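Local coordinates for protein putative dioxygenase (1H-3-hydroxy-4-oxoquinaldine 2,4-dioxygenase) (PDB 6RA3) that cleaves the ring of the Pseudomonas quinolone signal PQS with dioxygen, giving N-octanoylanthranilate and carbon monoxide, as a dioxygenase of the alpha/beta-hydrolase fold family, at residues S29-D34 against R185-A190; L122-A127 against A224-F229; R129-A134 against D149-S154; D166-D171 against T245-I250. All coordinates share one frame; numbering follows the deposited sequence.

Interaction 1 of 4, residues S29-D34 against R185-A190; sequences SGWAHD and RVIDEA
Trp31 brings its indole up to Val186 and Ile187, two successive residues of helix 177-194. Its CG is anti to the carbonyl carbon (chi1 -78°), which carries the ring out to the helix. The benzene half meets the valine: Trp31 CZ2 is 3.6 Å from Val186 CG1, and Trp31 CH2 is 3.9 Å from Val186 CG2, so both methyls of the branch bear on the same part of the ring. The pyrrole half takes the isoleucine, Ile187 CD1 stopping 4.1 Å from Trp31 CD1. Neither approach is squarely face-on or edge-on. The loop follows strand 24-28 of the alpha/beta-hydrolase sheet and folds into a type II beta turn from Gly30 to His33. That turn is braced from within, as Gly30 N donates to His33 NE2 at 2.8 Å in the imidazole plane, although the N-H...acceptor angle of 135° shows the bond is bent. Ser29 OG also donates to Asp34 O (2.9 Å), from above the carbonyl plane. Trp31 meets the ring of Phe69 as well, and Ile187 packs on Leu135 of helix 129-137. With chi1 at -59° and the chain then extended, Ile187 runs past the tryptophan in the opposite direction, and its end reaches closer than its CB direction alone would suggest.

Interaction 2 of 4, residues L122-A127 against A224-F229; sequences LIMTPA and ALHDDF
The imidazole of His226 receives the side chain of Met124 obliquely, neither squarely on a face nor at an edge, while Tyr222 meets the same ring edge-to-face and the rings of Phe214 and Tyr238 meet it at intermediate angles. Met124 CG approaches to 3.6 Å from His226 NE2, and Met124 CB lies 4.1 Å from His226 CE1, so the methylene base of the methionine makes this contact. The two side chains cross at about a right angle. A bend at chi2 (-71°) then turns the end of the methionine away from helix 221-232; the side chain also packs on Met198 and Met201 of helix 197-202. Hydrogen bonds from ND1 to Tyr222 O and between NE2 and His212 ND1 fix the rotation of the His226 ring. Beside this pair, Leu225 CD2 reaches Thr125 CG2 at 4.0 Å, and Leu225 CD2 is 4.5 Å from Met124 CB, a looser apolar contact. Thr125 OG1 donates to Pro126 O at 3.1 Å, from 37° out of the carbonyl plane. The contact thus joins the loop that leaves strand 116-120 to helix 221-232, and His212 of the adjacent parallel strand 209-214 ties in the loop too, its NE2 hydrogen-bonded to Leu122 N.

Interaction 3 of 4, residues R129-A134 against D149-S154; sequences REFVAA and DGLVQS
Leu151 CD2 is the methyl that joins the two helices, touching Ala134 and Phe131 together. Leu151 CD2 lies 4.1 Å from Ala134 CB, with Leu151 CG close behind at 4.2 Å from Ala134 CB, so the branch point as well as the methyl sits against the alanine. The other touch is at the rim of the phenyl ring: Leu151 CD2 stands 4.2 Å from Phe131 CD1, near the ring plane, which makes this an edge contact. Both Leu151 and Ala134 direct CB at the opposite helix, and the nearest CA atoms are those of Ala134 and Leu151, 7.4 Å apart. Phe131 does not direct CB at the other helix, but with CG anti to the backbone N (chi1 -170°) its ring end comes nearer, until the edge meets the leucine.

In the next shell, polar side chains fold back on the backbone of helix 144-156. Asp149 O accepts from Gln153 N and also from Gln153 NE2 (2.7 Å to NE2), the two donors coming from opposite faces of the carbonyl plane. Ser154 OG bonds to Leu151 O at 3.0 Å, gripping the turn that carries the leucine.

The contact is small, 118 Å² in all, and lies toward the surface. It pairs helices 129-137 and 144-156, which follow each other between strands 116-120 and 209-214 of the sheet, as part of the cap-like helical insertion of this alpha/beta-hydrolase fold. The ring of Phe131 also meets that of His97, a likely substrate-binding residue, and packs on Tyr191 of helix 177-194.

Interaction 4 of 4, residues D166-D171 against T245-I250; sequences DHVRYD and THFPGI
A chi1 of 175° swings the His167 ring away from its own backbone N, out from helix 162-170 toward Ile250, whose CG1 is anti to the carbonyl carbon and whose chain is extended beyond it. The two side chains meet at about a right angle, and the isoleucine presents only its terminal methyl. Ile250 CD1 sits 3.5 Å from the centroid of the His167 ring and 15° off the ring normal, a CH-pi contact over the face; the ring atom nearest to Ile250 CD1 is His167 CD2 at 3.4 Å. NE2 of the same ring is probably hydrogen-bonded to His33 ND1. One residue on, Val168 CG2 comes obliquely to the Phe247 ring, 3.7 Å from Phe247 CE2. Phe247 is the N-cap residue of helix 248-251, and its own backbone is held by an ST turn: Phe247 N donates to Thr245 OG1 at 2.9 Å, with an N-H...acceptor angle of 154°. Between these two residues stands His246, probably the active-site proton donor/acceptor, hydrogen-bonded through ND1 to Asp121 OD1. This histidine in the loop after the last strand recalls the His-acid pair of the alpha/beta-hydrolase catalytic triad, here with the acid after strand 116-120 and not after the next strand.

How the interactions relate
Interaction 1 touches interactions 3 and 4, while interaction 2 stays about 6 Å from it at nearest atoms. Ile187 CG2 of interaction 1 lies 3.6 Å from Phe131 CE2 of interaction 3, and the probable bond to interaction 4 spans 2.9 Å from His33 ND1 to His167 NE2. Interaction 3 also touches interaction 4, Val152 CG1 being 3.5 Å from Val168 CG1, and interaction 2, Ala127 CB being 3.5 Å from Val132 CG2. Interactions 2 and 4 are the farthest apart, with centres about 23 Å from each other. Around the active site, the side chains of Phe131 and Ile187 come within about 3 and 4 Å of that of His97, whereas interaction 4 contains His246 itself; the Met124 side chain of interaction 2 stays about 11 Å from that of His246.

Interaction 1 of 4, residues S29-D34 against R185-A190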
loop_
_atom_site.group_PDB
_atom_site.type_symbol
_atom_site.label_atom_id
_atom_site.label_comp_id
_atom_site.label_asym_id
_atom_site.label_seq_id
_atom_site.Cartn_x
_atom_site.Cartn_y
_atom_site.Cartn_z
ATOM N N SER A 29 10.544 -0.478 15.696
ATOM C CA SER A 29 9.424 0.018 16.464
ATOM C C SER A 29 9.257 -0.847 17.720
ATOM O O SER A 29 9.987 -1.815 17.938
ATOM C CB SER A 29 8.159 0.041 15.602
ATOM O OG SER A 29 8.313 0.879 14.459
ATOM N N GLY A 30 8.324 -0.453 18.575
ATOM C CA GLY A 30 7.959 -1.232 19.742
ATOM C C GLY A 30 6.992 -2.346 19.375
ATOM O O GLY A 30 6.777 -2.658 18.203
ATOM N N TRP A 31 6.394 -2.957 20.401
ATOM C CA TRP A 31 5.469 -4.058 20.164
ATOM C C TRP A 31 4.144 -3.481 19.717
ATOM O O TRP A 31 3.704 -2.463 20.229
ATOM C CB TRP A 31 5.267 -4.924 21.417
ATOM C CG TRP A 31 6.364 -5.840 21.661
ATOM C CD1 TRP A 31 7.476 -5.571 22.374
ATOM C CD2 TRP A 31 6.513 -7.192 21.171
ATOM N NE1 TRP A 31 8.303 -6.653 22.369
ATOM C CE2 TRP A 31 7.733 -7.663 21.644
ATOM C CE3 TRP A 31 5.721 -8.041 20.399
ATOM C CZ2 TRP A 31 8.188 -8.948 21.388
ATOM C CZ3 TRP A 31 6.184 -9.301 20.121
ATOM C CH2 TRP A 31 7.400 -9.751 20.622
ATOM N N ALA A 32 3.516 -4.132 18.735
ATOM C CA ALA A 32 2.156 -3.831 18.306
ATOM C C ALA A 32 2.048 -2.575 17.467
ATOM O O ALA A 32 0.989 -1.957 17.423
ATOM C CB ALA A 32 1.175 -3.692 19.483
ATOM N N HIS A 33 3.110 -2.163 16.793
ATOM C CA HIS A 33 2.957 -1.090 15.832
ATOM C C HIS A 33 4.101 -1.224 14.851
ATOM O O HIS A 33 4.992 -2.066 15.015
ATOM C CB HIS A 33 2.852 0.302 16.502
ATOM C CG HIS A 33 4.069 0.741 17.249
ATOM N ND1 HIS A 33 4.195 2.017 17.748
ATOM C CD2 HIS A 33 5.202 0.088 17.600
ATOM C CE1 HIS A 33 5.359 2.139 18.360
ATOM N NE2 HIS A 33 5.985 0.980 18.295
ATOM N N ASP A 34 4.021 -0.438 13.781
ATOM C CA ASP A 34 4.879 -0.707 12.637
ATOM C C ASP A 34 5.716 0.515 12.260
ATOM O O ASP A 34 5.885 1.437 13.061
ATOM C CB ASP A 34 4.020 -1.186 11.461
ATOM C CG ASP A 34 3.011 -0.153 11.002
ATOM O OD1 ASP A 34 3.002 0.979 11.540
ATOM O OD2 ASP A 34 2.205 -0.479 10.095
ATOM N N ARG A 185 4.666 -11.472 27.611
ATOM C CA ARG A 185 5.636 -12.531 27.844
ATOM C C ARG A 185 7.057 -12.067 27.597
ATOM O O ARG A 185 7.959 -12.325 28.409
ATOM C CB ARG A 185 5.355 -13.705 26.902
ATOM C CG ARG A 185 4.855 -14.938 27.523
ATOM C CD ARG A 185 3.667 -15.440 26.789
ATOM N NE ARG A 185 3.872 -15.633 25.349
ATOM C CZ ARG A 185 2.879 -15.566 24.467
ATOM N NH1 ARG A 185 1.656 -15.290 24.877
ATOM N NH2 ARG A 185 3.104 -15.737 23.171
ATOM N N VAL A 186 7.299 -11.500 26.408
ATOM C CA VAL A 186 8.665 -11.254 25.968
ATOM C C VAL A 186 9.305 -10.175 26.833
ATOM O O VAL A 186 10.448 -10.317 27.276
ATOM C CB VAL A 186 8.694 -10.889 24.467
ATOM C CG1 VAL A 186 10.073 -10.414 24.055
ATOM C CG2 VAL A 186 8.314 -12.109 23.619
ATOM N N ILE A 187 8.577 -9.080 27.071
ATOM C CA ILE A 187 9.060 -8.022 27.955
ATOM C C ILE A 187 9.253 -8.564 29.375
ATOM O O ILE A 187 10.339 -8.456 29.963
ATOM C CB ILE A 187 8.089 -6.831 27.931
ATOM C CG1 ILE A 187 7.939 -6.271 26.495
ATOM C CG2 ILE A 187 8.569 -5.735 28.854
ATOM C CD1 ILE A 187 6.852 -5.206 26.360
ATOM N N ASP A 188 8.206 -9.170 29.942
ATOM C CA ASP A 188 8.328 -9.735 31.285
ATOM C C ASP A 188 9.571 -10.608 31.383
ATOM O O ASP A 188 10.371 -10.472 32.315
ATOM C CB ASP A 188 7.061 -10.514 31.635
ATOM C CG ASP A 188 7.004 -10.964 33.086
ATOM O OD1 ASP A 188 7.339 -10.172 33.991
ATOM O OD2 ASP A 188 6.554 -12.104 33.324
ATOM N N GLU A 189 9.808 -11.447 30.376
ATOM C CA GLU A 189 10.945 -12.359 30.430
ATOM C C GLU A 189 12.271 -11.609 30.310
ATOM O O GLU A 189 13.275 -12.015 30.913
ATOM C CB GLU A 189 10.840 -13.411 29.331
ATOM C CG GLU A 189 12.003 -14.414 29.274
ATOM C CD GLU A 189 12.099 -15.121 27.931
ATOM O OE1 GLU A 189 11.139 -15.013 27.127
ATOM O OE2 GLU A 189 13.128 -15.788 27.677
ATOM N N ALA A 190 12.310 -10.545 29.502
ATOM C CA ALA A 190 13.555 -9.807 29.315
ATOM C C ALA A 190 14.030 -9.205 30.642
ATOM O O ALA A 190 15.212 -9.290 30.989
ATOM C CB ALA A 190 13.354 -8.725 28.252
#

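Interaction 2 of 4, residues L122-A127 against A224-F229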
loop_
_atom_site.group_PDB
_atom_site.type_symbol
_atom_site.label_atom_id
_atom_site.label_comp_id
_atom_site.label_asym_id
_atom_site.label_seq_id
_atom_site.Cartn_x
_atom_site.Cartn_y
_atom_site.Cartn_z
ATOM N N LEU A 122 12.961 3.534 27.047
ATOM C CA LEU A 122 13.022 2.165 27.558
ATOM C C LEU A 122 13.359 2.186 29.050
ATOM O O LEU A 122 14.355 2.793 29.454
ATOM C CB LEU A 122 14.066 1.351 26.783
ATOM C CG LEU A 122 14.416 -0.052 27.284
ATOM C CD1 LEU A 122 13.176 -0.967 27.343
ATOM C CD2 LEU A 122 15.497 -0.664 26.423
ATOM N N ILE A 123 12.525 1.526 29.865
ATOM C CA ILE A 123 12.699 1.521 31.323
ATOM C C ILE A 123 14.063 0.931 31.663
ATOM O O ILE A 123 14.344 -0.241 31.382
ATOM C CB ILE A 123 11.543 0.747 31.989
ATOM C CG1 ILE A 123 10.220 1.507 31.844
ATOM C CG2 ILE A 123 11.796 0.471 33.461
ATOM C CD1 ILE A 123 10.204 2.878 32.492
ATOM N N MET A 124 14.936 1.750 32.265
ATOM C CA MET A 124 16.306 1.319 32.505
ATOM C C MET A 124 16.501 0.700 33.888
ATOM O O MET A 124 17.487 -0.019 34.102
ATOM C CB MET A 124 17.255 2.507 32.308
ATOM C CG MET A 124 17.443 2.905 30.828
ATOM S SD MET A 124 18.414 1.679 29.909
ATOM C CE MET A 124 18.031 2.225 28.229
ATOM N N THR A 125 15.580 0.954 34.817
ATOM C CA THR A 125 15.534 0.260 36.103
ATOM C C THR A 125 15.114 -1.199 35.911
ATOM O O THR A 125 14.722 -1.605 34.813
ATOM C CB THR A 125 14.541 0.958 37.035
ATOM O OG1 THR A 125 13.234 0.949 36.444
ATOM C CG2 THR A 125 14.941 2.396 37.305
ATOM N N PRO A 126 15.178 -2.021 36.965
ATOM C CA PRO A 126 14.417 -3.278 36.946
ATOM C C PRO A 126 12.923 -3.003 36.828
ATOM O O PRO A 126 12.420 -1.929 37.183
ATOM C CB PRO A 126 14.777 -3.940 38.286
ATOM C CG PRO A 126 16.156 -3.405 38.610
ATOM C CD PRO A 126 16.131 -1.974 38.096
ATOM N N ALA A 127 12.208 -3.992 36.304
ATOM C CA ALA A 127 10.794 -3.818 36.024
ATOM C C ALA A 127 10.026 -3.437 37.291
ATOM O O ALA A 127 9.945 -4.249 38.229
ATOM C CB ALA A 127 10.208 -5.096 35.422
ATOM N N ALA A 224 19.707 10.251 37.813
ATOM C CA ALA A 224 20.992 10.013 38.466
ATOM C C ALA A 224 21.501 8.619 38.164
ATOM O O ALA A 224 22.720 8.394 38.116
ATOM C CB ALA A 224 20.883 10.214 39.976
ATOM N N LEU A 225 20.589 7.667 37.951
ATOM C CA LEU A 225 21.026 6.342 37.529
ATOM C C LEU A 225 21.737 6.415 36.176
ATOM O O LEU A 225 22.707 5.681 35.935
ATOM C CB LEU A 225 19.815 5.408 37.483
ATOM C CG LEU A 225 19.992 4.020 36.871
ATOM C CD1 LEU A 225 20.677 3.040 37.837
ATOM C CD2 LEU A 225 18.625 3.523 36.423
ATOM N N HIS A 226 21.281 7.313 35.297
ATOM C CA HIS A 226 21.907 7.484 33.984
ATOM C C HIS A 226 23.272 8.159 34.102
ATOM O O HIS A 226 24.276 7.641 33.596
ATOM C CB HIS A 226 20.995 8.295 33.070
ATOM C CG HIS A 226 19.890 7.499 32.446
ATOM N ND1 HIS A 226 18.663 7.322 33.054
ATOM C CD2 HIS A 226 19.821 6.850 31.259
ATOM C CE1 HIS A 226 17.896 6.578 32.276
ATOM N NE2 HIS A 226 18.573 6.280 31.180
ATOM N N ASP A 227 23.316 9.344 34.735
ATOM C CA ASP A 227 24.587 9.984 35.091
ATOM C C ASP A 227 25.567 8.962 35.626
ATOM O O ASP A 227 26.715 8.873 35.183
ATOM C CB ASP A 227 24.358 11.065 36.150
ATOM C CG ASP A 227 23.513 12.202 35.646
ATOM O OD1 ASP A 227 23.648 12.508 34.442
ATOM O OD2 ASP A 227 22.730 12.794 36.430
ATOM N N ASP A 228 25.102 8.197 36.614
ATOM C CA ASP A 228 25.878 7.131 37.225
ATOM C C ASP A 228 26.346 6.134 36.180
ATOM O O ASP A 228 27.524 5.761 36.136
ATOM C CB ASP A 228 24.995 6.461 38.285
ATOM C CG ASP A 228 25.760 5.567 39.228
ATOM O OD1 ASP A 228 26.570 4.721 38.765
ATOM O OD2 ASP A 228 25.522 5.709 40.453
ATOM N N PHE A 229 25.424 5.683 35.325
ATOM C CA PHE A 229 25.803 4.753 34.268
ATOM C C PHE A 229 26.737 5.432 33.268
ATOM O O PHE A 229 27.743 4.848 32.850
ATOM C CB PHE A 229 24.539 4.209 33.583
ATOM C CG PHE A 229 24.759 2.912 32.867
ATOM C CD1 PHE A 229 24.796 1.715 33.567
ATOM C CD2 PHE A 229 24.950 2.887 31.496
ATOM C CE1 PHE A 229 25.022 0.515 32.918
ATOM C CE2 PHE A 229 25.172 1.703 30.838
ATOM C CZ PHE A 229 25.208 0.504 31.549
#

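Interaction 3 of 4, residues R129-A134 against D149-S154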
loop_
_atom_site.group_PDB
_atom_site.type_symbol
_atom_site.label_atom_id
_atom_site.label_comp_id
_atom_site.label_asym_id
_atom_site.label_seq_id
_atom_site.Cartn_x
_atom_site.Cartn_y
_atom_site.Cartn_z
ATOM N N ARG A 129 6.899 -3.238 39.742
ATOM C CA ARG A 129 5.904 -4.289 39.900
ATOM C C ARG A 129 4.561 -3.898 39.303
ATOM O O ARG A 129 3.757 -4.783 38.998
ATOM C CB ARG A 129 5.726 -4.655 41.374
ATOM C CG ARG A 129 6.992 -5.158 42.046
ATOM C CD ARG A 129 7.522 -6.408 41.379
ATOM N NE ARG A 129 6.540 -7.489 41.368
ATOM C CZ ARG A 129 6.654 -8.588 40.627
ATOM N NH1 ARG A 129 7.707 -8.745 39.823
ATOM N NH2 ARG A 129 5.709 -9.526 40.674
ATOM N N GLU A 130 4.292 -2.603 39.152
ATOM C CA GLU A 130 3.094 -2.185 38.438
ATOM C C GLU A 130 3.184 -2.581 36.967
ATOM O O GLU A 130 2.215 -3.075 36.386
ATOM C CB GLU A 130 2.904 -0.674 38.582
ATOM C CG GLU A 130 1.541 -0.262 39.091
ATOM C CD GLU A 130 1.222 1.186 38.776
ATOM O OE1 GLU A 130 1.580 1.627 37.661
ATOM O OE2 GLU A 130 0.616 1.877 39.635
ATOM N N PHE A 131 4.351 -2.372 36.355
ATOM C CA PHE A 131 4.571 -2.775 34.971
ATOM C C PHE A 131 4.406 -4.280 34.810
ATOM O O PHE A 131 3.675 -4.733 33.919
ATOM C CB PHE A 131 5.968 -2.324 34.527
ATOM C CG PHE A 131 6.241 -2.458 33.044
ATOM C CD1 PHE A 131 5.401 -1.876 32.098
ATOM C CD2 PHE A 131 7.381 -3.106 32.611
ATOM C CE1 PHE A 131 5.687 -1.971 30.749
ATOM C CE2 PHE A 131 7.667 -3.217 31.248
ATOM C CZ PHE A 131 6.817 -2.643 30.329
ATOM N N VAL A 132 5.082 -5.073 35.663
ATOM C CA VAL A 132 4.972 -6.531 35.584
ATOM C C VAL A 132 3.522 -6.959 35.764
ATOM O O VAL A 132 3.065 -7.924 35.132
ATOM C CB VAL A 132 5.891 -7.219 36.615
ATOM C CG1 VAL A 132 5.652 -8.737 36.601
ATOM C CG2 VAL A 132 7.354 -6.927 36.308
ATOM N N ALA A 133 2.773 -6.224 36.597
ATOM C CA ALA A 133 1.348 -6.486 36.788
ATOM C C ALA A 133 0.564 -6.317 35.488
ATOM O O ALA A 133 -0.336 -7.110 35.198
ATOM C CB ALA A 133 0.786 -5.546 37.861
ATOM N N ALA A 134 0.877 -5.277 34.704
ATOM C CA ALA A 134 0.190 -5.067 33.429
ATOM C C ALA A 134 0.672 -6.037 32.357
ATOM O O ALA A 134 -0.122 -6.458 31.516
ATOM C CB ALA A 134 0.365 -3.630 32.944
ATOM N N ASP A 149 -5.501 -0.483 27.388
ATOM C CA ASP A 149 -5.953 0.887 27.647
ATOM C C ASP A 149 -5.196 1.503 28.825
ATOM O O ASP A 149 -4.883 2.697 28.816
ATOM C CB ASP A 149 -7.460 0.917 27.921
ATOM C CG ASP A 149 -8.288 0.314 26.797
ATOM O OD1 ASP A 149 -7.737 -0.038 25.723
ATOM O OD2 ASP A 149 -9.517 0.182 27.005
ATOM N N GLY A 150 -4.891 0.697 29.846
ATOM C CA GLY A 150 -4.133 1.206 30.981
ATOM C C GLY A 150 -2.721 1.629 30.608
ATOM O O GLY A 150 -2.254 2.702 31.008
ATOM N N LEU A 151 -2.009 0.779 29.853
ATOM C CA LEU A 151 -0.665 1.144 29.419
ATOM C C LEU A 151 -0.708 2.384 28.533
ATOM O O LEU A 151 0.123 3.288 28.682
ATOM C CB LEU A 151 0.004 -0.037 28.701
ATOM C CG LEU A 151 0.586 -1.130 29.619
ATOM C CD1 LEU A 151 1.097 -2.345 28.843
ATOM C CD2 LEU A 151 1.707 -0.579 30.533
ATOM N N VAL A 152 -1.719 2.474 27.663
ATOM C CA VAL A 152 -1.821 3.580 26.711
ATOM C C VAL A 152 -2.076 4.902 27.429
ATOM O O VAL A 152 -1.464 5.927 27.102
ATOM C CB VAL A 152 -2.923 3.286 25.673
ATOM C CG1 VAL A 152 -3.401 4.588 24.975
ATOM C CG2 VAL A 152 -2.417 2.277 24.655
ATOM N N GLN A 153 -3.028 4.922 28.371
ATOM C CA GLN A 153 -3.332 6.177 29.061
ATOM C C GLN A 153 -2.100 6.734 29.776
ATOM O O GLN A 153 -1.887 7.952 29.781
ATOM C CB GLN A 153 -4.485 5.983 30.043
ATOM C CG GLN A 153 -5.847 6.443 29.496
ATOM C CD GLN A 153 -6.070 6.096 28.022
ATOM O OE1 GLN A 153 -6.178 6.991 27.170
ATOM N NE2 GLN A 153 -6.153 4.797 27.715
ATOM N N SER A 154 -1.262 5.861 30.361
ATOM C CA SER A 154 -0.037 6.344 31.006
ATOM C C SER A 154 1.032 6.737 29.980
ATOM O O SER A 154 1.890 7.585 30.266
ATOM C CB SER A 154 0.505 5.293 31.995
ATOM O OG SER A 154 1.043 4.141 31.363
#

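Interaction 4 of 4, residues D166-D171 against T245-I250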
loop_
_atom_site.group_PDB
_atom_site.type_symbol
_atom_site.label_atom_id
_atom_site.label_comp_id
_atom_site.label_asym_id
_atom_site.label_seq_id
_atom_site.Cartn_x
_atom_site.Cartn_y
_atom_site.Cartn_z
ATOM N N ASP A 166 -3.034 10.566 17.107
ATOM C CA ASP A 166 -3.453 9.880 15.889
ATOM C C ASP A 166 -2.788 8.513 15.772
ATOM O O ASP A 166 -3.432 7.534 15.376
ATOM C CB ASP A 166 -3.145 10.743 14.662
ATOM C CG ASP A 166 -4.205 11.809 14.412
ATOM O OD1 ASP A 166 -5.228 11.833 15.122
ATOM O OD2 ASP A 166 -4.016 12.630 13.501
ATOM N N HIS A 167 -1.509 8.415 16.139
ATOM C CA HIS A 167 -0.786 7.154 16.005
ATOM C C HIS A 167 -1.356 6.081 16.926
ATOM O O HIS A 167 -1.467 4.907 16.538
ATOM C CB HIS A 167 0.675 7.381 16.316
ATOM C CG HIS A 167 1.495 6.136 16.326
ATOM N ND1 HIS A 167 2.014 5.578 15.177
ATOM C CD2 HIS A 167 1.921 5.359 17.347
ATOM C CE1 HIS A 167 2.695 4.491 15.492
ATOM N NE2 HIS A 167 2.661 4.345 16.804
ATOM N N VAL A 168 -1.718 6.466 18.150
ATOM C CA VAL A 168 -2.240 5.512 19.126
ATOM C C VAL A 168 -3.687 5.135 18.805
ATOM O O VAL A 168 -4.055 3.952 18.860
ATOM C CB VAL A 168 -2.108 6.110 20.542
ATOM C CG1 VAL A 168 -2.791 5.214 21.565
ATOM C CG2 VAL A 168 -0.658 6.295 20.894
ATOM N N ARG A 169 -4.519 6.135 18.475
ATOM C CA ARG A 169 -5.940 5.918 18.231
ATOM C C ARG A 169 -6.200 5.232 16.887
ATOM O O ARG A 169 -7.136 4.431 16.767
ATOM C CB ARG A 169 -6.672 7.255 18.262
ATOM C CG ARG A 169 -6.732 7.922 19.651
ATOM C CD ARG A 169 -7.661 9.150 19.655
ATOM N NE ARG A 169 -7.183 10.191 18.740
ATOM C CZ ARG A 169 -7.755 11.383 18.574
ATOM N NH1 ARG A 169 -8.838 11.709 19.268
ATOM N NH2 ARG A 169 -7.235 12.258 17.713
ATOM N N TYR A 170 -5.401 5.546 15.863
ATOM C CA TYR A 170 -5.772 5.270 14.475
ATOM C C TYR A 170 -4.760 4.439 13.686
ATOM O O TYR A 170 -5.135 3.769 12.716
ATOM C CB TYR A 170 -5.993 6.591 13.733
ATOM C CG TYR A 170 -7.056 7.500 14.328
ATOM C CD1 TYR A 170 -8.264 6.990 14.769
ATOM C CD2 TYR A 170 -6.860 8.875 14.421
ATOM C CE1 TYR A 170 -9.240 7.809 15.288
ATOM C CE2 TYR A 170 -7.847 9.707 14.946
ATOM C CZ TYR A 170 -9.025 9.161 15.386
ATOM O OH TYR A 170 -10.029 9.941 15.907
ATOM N N ASP A 171 -3.476 4.496 14.034
ATOM C CA ASP A 171 -2.441 3.960 13.156
ATOM C C ASP A 171 -1.821 2.672 13.681
ATOM O O ASP A 171 -0.840 2.181 13.104
ATOM C CB ASP A 171 -1.360 5.013 12.904
ATOM C CG ASP A 171 -1.925 6.288 12.283
ATOM O OD1 ASP A 171 -2.997 6.228 11.638
ATOM O OD2 ASP A 171 -1.303 7.358 12.433
ATOM N N THR A 245 4.982 12.408 26.508
ATOM C CA THR A 245 4.529 11.078 26.150
ATOM C C THR A 245 5.699 10.106 26.117
ATOM O O THR A 245 6.873 10.484 26.110
ATOM C CB THR A 245 3.810 11.098 24.797
ATOM O OG1 THR A 245 4.778 11.065 23.739
ATOM C CG2 THR A 245 2.959 12.335 24.652
ATOM N N HIS A 246 5.335 8.833 26.098
ATOM C CA HIS A 246 6.198 7.681 25.881
ATOM C C HIS A 246 6.700 7.608 24.447
ATOM O O HIS A 246 7.447 6.681 24.123
ATOM C CB HIS A 246 5.374 6.427 26.276
ATOM C CG HIS A 246 6.060 5.093 26.113
ATOM N ND1 HIS A 246 7.300 4.803 26.641
ATOM C CD2 HIS A 246 5.619 3.938 25.552
ATOM C CE1 HIS A 246 7.611 3.545 26.379
ATOM N NE2 HIS A 246 6.607 2.996 25.721
ATOM N N PHE A 247 6.325 8.559 23.583
ATOM C CA PHE A 247 6.599 8.486 22.144
ATOM C C PHE A 247 7.435 9.683 21.695
ATOM O O PHE A 247 6.959 10.539 20.938
ATOM C CB PHE A 247 5.293 8.414 21.351
ATOM C CG PHE A 247 4.482 7.191 21.660
ATOM C CD1 PHE A 247 4.924 5.942 21.269
ATOM C CD2 PHE A 247 3.297 7.288 22.371
ATOM C CE1 PHE A 247 4.197 4.813 21.574
ATOM C CE2 PHE A 247 2.561 6.156 22.670
ATOM C CZ PHE A 247 3.013 4.928 22.273
ATOM N N PRO A 248 8.692 9.766 22.133
ATOM C CA PRO A 248 9.506 10.929 21.746
ATOM C C PRO A 248 9.754 11.009 20.242
ATOM O O PRO A 248 9.745 12.110 19.674
ATOM C CB PRO A 248 10.801 10.728 22.542
ATOM C CG PRO A 248 10.864 9.271 22.858
ATOM C CD PRO A 248 9.442 8.789 22.939
ATOM N N GLY A 249 9.961 9.867 19.580
ATOM C CA GLY A 249 10.144 9.857 18.130
ATOM C C GLY A 249 8.959 10.398 17.346
ATOM O O GLY A 249 9.128 10.898 16.230
ATOM N N ILE A 250 7.756 10.321 17.907
ATOM C CA ILE A 250 6.559 10.836 17.256
ATOM C C ILE A 250 6.206 12.216 17.775
ATOM O O ILE A 250 5.713 13.060 17.025
ATOM C CB ILE A 250 5.358 9.876 17.447
ATOM C CG1 ILE A 250 5.712 8.450 17.028
ATOM C CG2 ILE A 250 4.129 10.421 16.685
ATOM C CD1 ILE A 250 4.615 7.438 17.318
#